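Local coordinates for capsular polysaccharide biosynthesis protein (Burkholderia pseudomallei, PDB 4BQN) that binds coenzyme A and is probably an acetyltransferase in the biosynthesis of the capsular polysaccharide, at residues 234-246 / 255-267. The protein carries 1 engineered substitution. Sequence-based numbering, arbitrary orientation. Where two conformers were deposited one is given.
Sequences LDVTKMSLYPIYR and NRMNEYQVLYKKK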
ATOM      1  N   LEU A 234      -7.338   4.415  -5.925  1.00 11.31           N
ATOM      2  CA  LEU A 234      -6.034   4.791  -5.372  1.00 11.30           C
ATOM      3  C   LEU A 234      -5.035   5.132  -6.473  1.00 10.37           C
ATOM      4  O   LEU A 234      -3.876   4.728  -6.419  1.00 12.45           O
ATOM      5  CB  LEU A 234      -5.511   3.682  -4.456  1.00 11.18           C
ATOM      6  CG  LEU A 234      -6.412   3.416  -3.250  1.00 12.85           C
ATOM      7  CD1 LEU A 234      -5.899   2.213  -2.493  1.00 14.56           C
ATOM      8  CD2 LEU A 234      -6.486   4.611  -2.315  1.00 18.42           C
ATOM      9  N   ASP A 235      -5.493   5.894  -7.461  1.00 12.58           N
ATOM     10  CA  ASP A 235      -4.680   6.206  -8.637  1.00 13.02           C
ATOM     11  C   ASP A 235      -4.011   7.586  -8.599  1.00 12.74           C
ATOM     12  O   ASP A 235      -3.461   8.026  -9.611  1.00 14.76           O
ATOM     13  CB  ASP A 235      -5.523   6.083  -9.915  1.00 13.08           C
ATOM     14  CG  ASP A 235      -6.565   7.176 -10.037  1.00 15.00           C
ATOM     15  OD1 ASP A 235      -7.015   7.716  -9.008  1.00 15.04           O
ATOM     16  OD2 ASP A 235      -6.953   7.488 -11.181  1.00 20.86           O
ATOM     17  N   VAL A 236      -4.041   8.253  -7.445  1.00 12.27           N
ATOM     18  CA  VAL A 236      -3.476   9.601  -7.312  1.00 11.66           C
ATOM     19  C   VAL A 236      -2.007   9.686  -7.768  1.00 12.11           C
ATOM     20  O   VAL A 236      -1.622  10.620  -8.500  1.00 12.80           O
ATOM     21  CB  VAL A 236      -3.629  10.150  -5.856  1.00 13.01           C
ATOM     22  CG1 VAL A 236      -3.060   9.214  -4.791  1.00 14.00           C
ATOM     23  CG2 VAL A 236      -3.002  11.535  -5.720  1.00 15.23           C
ATOM     24  N   THR A 237      -1.209   8.705  -7.361  1.00 11.38           N
ATOM     25  CA  THR A 237       0.228   8.732  -7.561  1.00 11.18           C
ATOM     26  C   THR A 237       0.689   7.428  -8.189  1.00 10.44           C
ATOM     27  O   THR A 237       0.283   6.337  -7.772  1.00 11.68           O
ATOM     28  CB  THR A 237       0.932   9.036  -6.231  1.00 11.94           C
ATOM     29  OG1 THR A 237       0.655  10.404  -5.900  1.00 13.48           O
ATOM     30  CG2 THR A 237       2.435   8.816  -6.290  1.00 13.15           C
ATOM     31  N   LYS A 238       1.529   7.537  -9.213  1.00 12.11           N
ATOM     32  CA  LYS A 238       1.942   6.362  -9.977  1.00 10.50           C
ATOM     33  C   LYS A 238       3.451   6.372 -10.099  1.00 10.22           C
ATOM     34  O   LYS A 238       4.017   7.204 -10.821  1.00 13.90           O
ATOM     35  CB  LYS A 238       1.258   6.338 -11.353  1.00 12.10           C
ATOM     36  CG  LYS A 238      -0.271   6.340 -11.285  1.00 12.46           C
ATOM     37  CD  LYS A 238      -0.959   6.333 -12.643  1.00 16.09           C
ATOM     38  CE  LYS A 238      -2.474   6.308 -12.465  1.00 16.06           C
ATOM     39  NZ  LYS A 238      -3.228   6.425 -13.746  1.00 26.29           N
ATOM     40  N   MET A 239       4.096   5.492  -9.341  1.00 10.54           N
ATOM     41  CA  MET A 239       5.548   5.378  -9.381  1.00 10.15           C
ATOM     42  C   MET A 239       5.993   4.731 -10.684  1.00 10.85           C
ATOM     43  O   MET A 239       5.313   3.843 -11.205  1.00 13.61           O
ATOM     44  CB  MET A 239       6.076   4.596  -8.185  1.00 10.87           C
ATOM     45  CG  MET A 239       5.916   5.313  -6.846  1.00 12.79           C
ATOM     46  SD  MET A 239       6.982   6.764  -6.725  1.00 13.47           S
ATOM     47  CE  MET A 239       5.802   8.081  -6.533  1.00 18.72           C
ATOM     48  N   SER A 240       7.124   5.192 -11.209  1.00 11.66           N
ATOM     49  CA  SER A 240       7.675   4.658 -12.445  0.67 11.34           C
ATOM     50  C   SER A 240       8.730   3.588 -12.161  1.00 12.43           C
ATOM     51  O   SER A 240       9.560   3.753 -11.277  1.00 13.25           O
ATOM     52  CB  SER A 240       8.292   5.801 -13.230  0.67 12.08           C
ATOM     53  OG  SER A 240       8.845   5.319 -14.428  0.67 11.98           O
ATOM     54  N   LEU A 241       8.699   2.492 -12.916  1.00 11.75           N
ATOM     55  CA  LEU A 241       9.705   1.446 -12.763  1.00 11.05           C
ATOM     56  C   LEU A 241      11.039   1.856 -13.386  1.00 10.52           C
ATOM     57  O   LEU A 241      11.067   2.486 -14.449  1.00 12.27           O
ATOM     58  CB  LEU A 241       9.214   0.127 -13.365  1.00 11.33           C
ATOM     59  CG  LEU A 241       8.139  -0.639 -12.583  1.00 11.41           C
ATOM     60  CD1 LEU A 241       6.743  -0.017 -12.691  1.00 13.04           C
ATOM     61  CD2 LEU A 241       8.107  -2.090 -13.023  1.00 15.38           C
ATOM     62  N   TYR A 242      12.134   1.490 -12.730  1.00 11.00           N
ATOM     63  CA  TYR A 242      13.460   1.857 -13.231  1.00  9.83           C
ATOM     64  C   TYR A 242      13.770   1.155 -14.567  1.00 11.41           C
ATOM     65  O   TYR A 242      13.219   0.090 -14.866  1.00 10.96           O
ATOM     66  CB  TYR A 242      14.535   1.500 -12.200  1.00 10.68           C
ATOM     67  CG  TYR A 242      14.850   2.596 -11.199  1.00 10.29           C
ATOM     68  CD1 TYR A 242      13.846   3.223 -10.449  1.00 11.88           C
ATOM     69  CD2 TYR A 242      16.176   2.966 -10.962  1.00 13.08           C
ATOM     70  CE1 TYR A 242      14.161   4.213  -9.517  1.00 12.33           C
ATOM     71  CE2 TYR A 242      16.501   3.951 -10.033  1.00 12.86           C
ATOM     72  CZ  TYR A 242      15.490   4.572  -9.318  1.00 10.99           C
ATOM     73  OH  TYR A 242      15.820   5.536  -8.396  1.00 12.10           O
ATOM     74  N   PRO A 243      14.686   1.741 -15.359  1.00 11.69           N
ATOM     75  CA  PRO A 243      15.098   1.093 -16.603  1.00 12.95           C
ATOM     76  C   PRO A 243      15.609  -0.317 -16.332  1.00 10.67           C
ATOM     77  O   PRO A 243      16.165  -0.581 -15.252  1.00 11.37           O
ATOM     78  CB  PRO A 243      16.259   1.973 -17.090  1.00 16.76           C
ATOM     79  CG  PRO A 243      16.068   3.298 -16.433  1.00 18.12           C
ATOM     80  CD  PRO A 243      15.474   2.966 -15.086  1.00 15.17           C
ATOM     81  N   ILE A 244      15.466  -1.175 -17.348  1.00 12.40           N
ATOM     82  CA  ILE A 244      15.941  -2.567 -17.357  1.00 12.33           C
ATOM     83  C   ILE A 244      15.072  -3.439 -16.449  1.00 11.09           C
ATOM     84  O   ILE A 244      14.478  -4.418 -16.911  1.00 12.08           O
ATOM     85  CB  ILE A 244      17.462  -2.703 -17.060  1.00 12.13           C
ATOM     86  CG1 ILE A 244      18.257  -1.930 -18.124  1.00 16.27           C
ATOM     87  CG2 ILE A 244      17.873  -4.178 -17.026  1.00 14.22           C
ATOM     88  CD1 ILE A 244      19.758  -2.000 -17.967  1.00 15.43           C
ATOM     89  N   TYR A 245      14.945  -3.048 -15.181  1.00 11.05           N
ATOM     90  CA  TYR A 245      14.042  -3.731 -14.258  1.00 11.21           C
ATOM     91  C   TYR A 245      12.618  -3.744 -14.822  1.00 10.14           C
ATOM     92  O   TYR A 245      11.912  -4.759 -14.768  1.00 11.01           O
ATOM     93  CB  TYR A 245      14.082  -3.046 -12.894  1.00 11.28           C
ATOM     94  CG  TYR A 245      13.353  -3.811 -11.819  1.00  9.90           C
ATOM     95  CD1 TYR A 245      13.865  -5.027 -11.341  1.00 11.48           C
ATOM     96  CD2 TYR A 245      12.203  -3.316 -11.222  1.00 10.75           C
ATOM     97  CE1 TYR A 245      13.239  -5.737 -10.340  1.00 12.29           C
ATOM     98  CE2 TYR A 245      11.551  -4.037 -10.218  1.00 11.32           C
ATOM     99  CZ  TYR A 245      12.077  -5.240  -9.775  1.00 10.70           C
ATOM    100  OH  TYR A 245      11.483  -5.987  -8.777  1.00 11.74           O
ATOM    101  N   ARG A 246      12.206  -2.629 -15.427  1.00 10.82           N
ATOM    102  CA  ARG A 246      10.846  -2.494 -15.947  0.66 11.05           C
ATOM    103  C   ARG A 246      10.543  -3.545 -17.022  1.00 10.37           C
ATOM    104  O   ARG A 246       9.386  -3.933 -17.222  1.00 12.44           O
ATOM    105  CB  ARG A 246      10.628  -1.078 -16.499  0.66 11.60           C
ATOM    106  CG  ARG A 246      11.459  -0.737 -17.735  0.66 13.60           C
ATOM    107  CD  ARG A 246      11.356   0.742 -18.115  0.66 13.84           C
ATOM    108  NE  ARG A 246       9.986   1.152 -18.443  0.66 11.92           N
ATOM    109  CZ  ARG A 246       9.372   0.916 -19.599  0.66 11.60           C
ATOM    110  NH1 ARG A 246       9.991   0.268 -20.582  0.66 16.70           N
ATOM    111  NH2 ARG A 246       8.121   1.318 -19.759  0.66 18.86           N
ATOM    112  N   ASN A 255       9.550   5.209 -23.153  0.51 43.66           N
ATOM    113  CA  ASN A 255      10.568   6.275 -22.991  0.51 36.11           C
ATOM    114  C   ASN A 255      11.843   6.036 -22.160  0.51 26.44           C
ATOM    115  O   ASN A 255      12.433   7.001 -21.672  0.51 31.38           O
ATOM    116  CB  ASN A 255       9.901   7.582 -22.533  0.51 36.70           C
ATOM    117  CG  ASN A 255       9.025   8.205 -23.603  0.51 38.63           C
ATOM    118  OD1 ASN A 255       7.893   8.602 -23.334  0.51 55.45           O
ATOM    119  ND2 ASN A 255       9.547   8.300 -24.823  0.51 37.41           N
ATOM    120  N   ARG A 256      12.292   4.789 -22.035  0.51 25.65           N
ATOM    121  CA  ARG A 256      13.364   4.437 -21.079  0.51 37.72           C
ATOM    122  C   ARG A 256      13.062   5.046 -19.698  0.51 29.21           C
ATOM    123  O   ARG A 256      13.518   6.138 -19.355  0.51 34.00           O
ATOM    124  CB  ARG A 256      14.787   4.784 -21.598  0.51 51.49           C
ATOM    125  CG  ARG A 256      15.314   6.191 -21.304  0.51 42.20           C
ATOM    126  CD  ARG A 256      16.684   6.149 -20.633  0.51 35.37           C
ATOM    127  NE  ARG A 256      17.046   7.423 -20.004  0.51 34.31           N
ATOM    128  CZ  ARG A 256      17.953   7.568 -19.038  0.51 26.05           C
ATOM    129  NH1 ARG A 256      18.605   6.518 -18.560  0.51 26.64           N
ATOM    130  NH2 ARG A 256      18.204   8.774 -18.540  0.51 37.84           N
ATOM    131  N   MET A 257      12.262   4.320 -18.926  0.51 20.66           N
ATOM    132  CA  MET A 257      11.626   4.832 -17.718  0.51 22.77           C
ATOM    133  C   MET A 257      10.517   5.822 -18.064  0.51 22.26           C
ATOM    134  O   MET A 257      10.733   6.824 -18.743  0.51 33.47           O
ATOM    135  CB  MET A 257      12.631   5.454 -16.742  0.51 26.07           C
ATOM    136  CG  MET A 257      12.040   5.716 -15.368  0.51 16.62           C
ATOM    137  SD  MET A 257      13.312   5.920 -14.114  0.51 13.88           S
ATOM    138  CE  MET A 257      12.329   5.559 -12.661  0.51 16.04           C
ATOM    139  N   ASN A 258       9.329   5.503 -17.576  1.00 17.07           N
ATOM    140  CA  ASN A 258       8.127   6.310 -17.730  1.00 14.59           C
ATOM    141  C   ASN A 258       8.145   7.587 -16.863  1.00 14.80           C
ATOM    142  O   ASN A 258       8.869   7.677 -15.859  1.00 15.14           O
ATOM    143  CB  ASN A 258       6.888   5.476 -17.342  1.00 16.26           C
ATOM    144  CG  ASN A 258       6.512   4.426 -18.387  1.00 24.20           C
ATOM    145  OD1 ASN A 258       6.412   3.239 -18.084  1.00 36.08           O
ATOM    146  ND2 ASN A 258       6.251   4.874 -19.607  1.00 32.81           N
ATOM    147  N   GLU A 259       7.336   8.563 -17.263  1.00 15.58           N
ATOM    148  CA  GLU A 259       7.053   9.687 -16.377  0.70 14.62           C
ATOM    149  C   GLU A 259       6.386   9.168 -15.097  1.00 15.02           C
ATOM    150  O   GLU A 259       5.791   8.093 -15.072  1.00 16.70           O
ATOM    151  CB  GLU A 259       6.159  10.728 -17.063  0.70 16.39           C
ATOM    152  CG  GLU A 259       4.720  10.280 -17.284  0.70 19.52           C
ATOM    153  CD  GLU A 259       3.936  11.148 -18.255  0.70 29.52           C
ATOM    154  OE1 GLU A 259       4.412  12.240 -18.648  0.70 28.60           O
ATOM    155  OE2 GLU A 259       2.825  10.720 -18.628  0.70 29.21           O
ATOM    156  N   TYR A 260       6.545   9.917 -14.017  1.00 13.60           N
ATOM    157  CA  TYR A 260       5.826   9.653 -12.773  1.00 13.31           C
ATOM    158  C   TYR A 260       4.505  10.415 -12.813  1.00 14.78           C
ATOM    159  O   TYR A 260       4.369  11.407 -13.536  1.00 16.14           O
ATOM    160  CB  TYR A 260       6.628  10.171 -11.589  1.00 12.97           C
ATOM    161  CG  TYR A 260       7.851   9.379 -11.231  1.00 11.64           C
ATOM    162  CD1 TYR A 260       9.017   9.468 -12.002  1.00 11.87           C
ATOM    163  CD2 TYR A 260       7.872   8.573 -10.090  1.00 12.24           C
ATOM    164  CE1 TYR A 260      10.161   8.770 -11.647  1.00 12.80           C
ATOM    165  CE2 TYR A 260       9.012   7.862  -9.730  1.00 12.49           C
ATOM    166  CZ  TYR A 260      10.159   7.983 -10.516  1.00 11.59           C
ATOM    167  OH  TYR A 260      11.305   7.327 -10.193  1.00 12.47           O
ATOM    168  N   GLN A 261       3.523   9.955 -12.045  1.00 13.35           N
ATOM    169  CA  GLN A 261       2.381  10.798 -11.706  1.00 13.95           C
ATOM    170  C   GLN A 261       2.421  11.008 -10.201  1.00 12.91           C
ATOM    171  O   GLN A 261       2.532  10.051  -9.429  1.00 13.23           O
ATOM    172  CB  GLN A 261       1.059  10.155 -12.120  1.00 13.83           C
ATOM    173  CG  GLN A 261      -0.173  10.953 -11.720  1.00 15.06           C
ATOM    174  CD  GLN A 261      -1.437  10.398 -12.329  1.00 14.25           C
ATOM    175  OE1 GLN A 261      -1.579  10.372 -13.546  1.00 19.41           O
ATOM    176  NE2 GLN A 261      -2.364   9.950 -11.485  1.00 14.37           N
ATOM    177  N   VAL A 262       2.345  12.265  -9.781  1.00 14.97           N
ATOM    178  CA  VAL A 262       2.348  12.594  -8.366  1.00 14.05           C
ATOM    179  C   VAL A 262       1.211  13.577  -8.106  1.00 15.57           C
ATOM    180  O   VAL A 262       1.142  14.646  -8.734  1.00 18.72           O
ATOM    181  CB  VAL A 262       3.725  13.133  -7.899  1.00 18.50           C
ATOM    182  CG1 VAL A 262       4.698  11.983  -7.656  1.00 25.06           C
ATOM    183  CG2 VAL A 262       4.299  14.130  -8.900  1.00 23.67           C
ATOM    184  N   LEU A 263       0.311  13.213  -7.196  1.00 15.53           N
ATOM    185  CA  LEU A 263      -0.871  14.041  -6.892  1.00 15.44           C
ATOM    186  C   LEU A 263      -1.601  14.449  -8.183  1.00 15.79           C
ATOM    187  O   LEU A 263      -1.952  15.615  -8.376  1.00 20.74           O
ATOM    188  CB  LEU A 263      -0.493  15.260  -6.032  1.00 21.76           C
ATOM    189  CG  LEU A 263       0.309  14.968  -4.756  1.00 19.87           C
ATOM    190  CD1 LEU A 263       0.735  16.261  -4.074  1.00 24.93           C
ATOM    191  CD2 LEU A 263      -0.458  14.057  -3.806  1.00 24.19           C
ATOM    192  N   TYR A 264      -1.797  13.472  -9.065  1.00 15.54           N
ATOM    193  CA  TYR A 264      -2.516  13.617 -10.339  1.00 17.10           C
ATOM    194  C   TYR A 264      -1.816  14.477 -11.389  1.00 20.63           C
ATOM    195  O   TYR A 264      -2.409  14.794 -12.420  1.00 26.96           O
ATOM    196  CB  TYR A 264      -3.969  14.085 -10.136  1.00 16.89           C
ATOM    197  CG  TYR A 264      -4.850  13.012  -9.530  1.00 16.56           C
ATOM    198  CD1 TYR A 264      -5.228  11.886 -10.274  1.00 19.23           C
ATOM    199  CD2 TYR A 264      -5.282  13.108  -8.212  1.00 20.01           C
ATOM    200  CE1 TYR A 264      -6.018  10.892  -9.724  1.00 17.01           C
ATOM    201  CE2 TYR A 264      -6.090  12.128  -7.651  1.00 18.76           C
ATOM    202  CZ  TYR A 264      -6.454  11.023  -8.405  1.00 18.72           C
ATOM    203  OH  TYR A 264      -7.246  10.048  -7.833  1.00 19.99           O
ATOM    204  N   LYS A 265      -0.562  14.843 -11.132  1.00 20.47           N
ATOM    205  CA  LYS A 265       0.237  15.611 -12.088  0.60 22.09           C
ATOM    206  C   LYS A 265       1.376  14.762 -12.644  1.00 20.29           C
ATOM    207  O   LYS A 265       2.012  14.014 -11.914  1.00 21.05           O
ATOM    208  CB  LYS A 265       0.818  16.867 -11.430  0.60 25.77           C
ATOM    209  CG  LYS A 265      -0.194  17.762 -10.722  0.60 29.48           C
ATOM    210  CD  LYS A 265      -1.270  18.278 -11.667  0.60 38.23           C
ATOM    211  CE  LYS A 265      -2.296  19.120 -10.925  0.60 55.08           C
ATOM    212  NZ  LYS A 265      -3.526  19.358 -11.728  0.60 69.52           N
ATOM    213  N   LYS A 266       1.636  14.890 -13.939  1.00 19.52           N
ATOM    214  CA  LYS A 266       2.743  14.167 -14.546  0.60 19.41           C
ATOM    215  C   LYS A 266       4.057  14.906 -14.318  1.00 18.05           C
ATOM    216  O   LYS A 266       4.119  16.141 -14.367  1.00 22.34           O
ATOM    217  CB  LYS A 266       2.501  13.928 -16.042  0.60 23.44           C
ATOM    218  CG  LYS A 266       1.262  13.095 -16.368  0.60 26.08           C
ATOM    219  CD  LYS A 266       1.326  11.686 -15.780  0.60 31.35           C
ATOM    220  CE  LYS A 266       0.266  10.769 -16.380  0.60 31.00           C
ATOM    221  NZ  LYS A 266      -1.132  11.178 -16.060  0.60 32.63           N
ATOM    222  N   LYS A 267       5.105  14.135 -14.057  1.00 17.94           N
ATOM    223  CA  LYS A 267       6.451  14.674 -13.863  1.00 18.03           C
ATOM    224  C   LYS A 267       7.463  13.760 -14.548  1.00 15.18           C
ATOM    225  O   LYS A 267       7.479  12.547 -14.307  1.00 17.59           O
ATOM    226  CB  LYS A 267       6.743  14.788 -12.367  1.00 21.88           C
ATOM    227  CG  LYS A 267       7.994  15.568 -11.995  1.00 28.97           C
ATOM    228  CD  LYS A 267       8.032  15.845 -10.494  1.00 43.72           C
ATOM    229  CE  LYS A 267       6.928  16.805 -10.049  1.00 40.62           C
ATOM    230  NZ  LYS A 267       6.993  17.163  -8.601  1.00 39.49           N
TER
HETATM  231  O   HOH W   1      -4.770   8.807 -12.657  1.00 17.93           O
HETATM  232  O   HOH W   2      -6.395   8.297  -5.201  1.00 18.66           O
HETATM  233  O   HOH W   3       4.112   6.530 -13.690  1.00 21.98           O
HETATM  234  O   HOH W   4      -2.586   8.517 -15.217  1.00 33.54           O
HETATM  235  O   HOH W   5       9.240   2.955 -16.376  1.00 17.67           O
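Y264 lays one ring face over the backbone of V236: CA of V236 stands 3.6 Å from the ring centroid and 18° off its normal, a CH-pi contact. The phenol OH of Y264 then donates to OD1 of D235 at 2.6 Å, reaching the syn side of a carboxylate turned 76° from the ring. The carbonyl of V236 is gripped twice, by the backbone N of Y264 and by NE2 of Q261, which approach from opposite faces of its plane; the hydrogen bond from the Q261 side-chain amide is fairly straight, yet its donor lies above the carbonyl plane and not on a lone pair. With CG anti to the backbone N (chi1 177°) and the chain extended beyond it, Q261 is stretched out alongside the equally extended K238, and this brings NE2 to V236. One water joins NE2 to D235 OD2 and K238 NZ, while Q261 OE1 accepts from K266 NZ.

L263 N donates almost linearly to OG1 of T237, and K238 and Q261 exchange backbone hydrogen bonds as a single antiparallel bridge. Farther along, CB of S240 sits over the centre of the Y260 ring, 3.8 Å from its centroid, whereas SD of M239 lies at the ring edge, 3.8 Å from CE2 of Y260, a Met-aromatic contact. Y260 also stacks on Y272 of helix 269-281. The extended M257 runs beside Y242, its CE 3.6 Å from CD1 of Y242. S240 OG donates to the carbonyl of N258, and R246 NH2 reaches OD1 of N258 at 3.1 Å, with guanidinium and amide planes steeply inclined. A second water links S240, L241, R246 and N258.

Together these contacts dock an irregular, extended chain against a two-stranded beta-hairpin with a type I' turn from V262 to K265; the V236 side chain lies about 9 Å from bound coenzyme A.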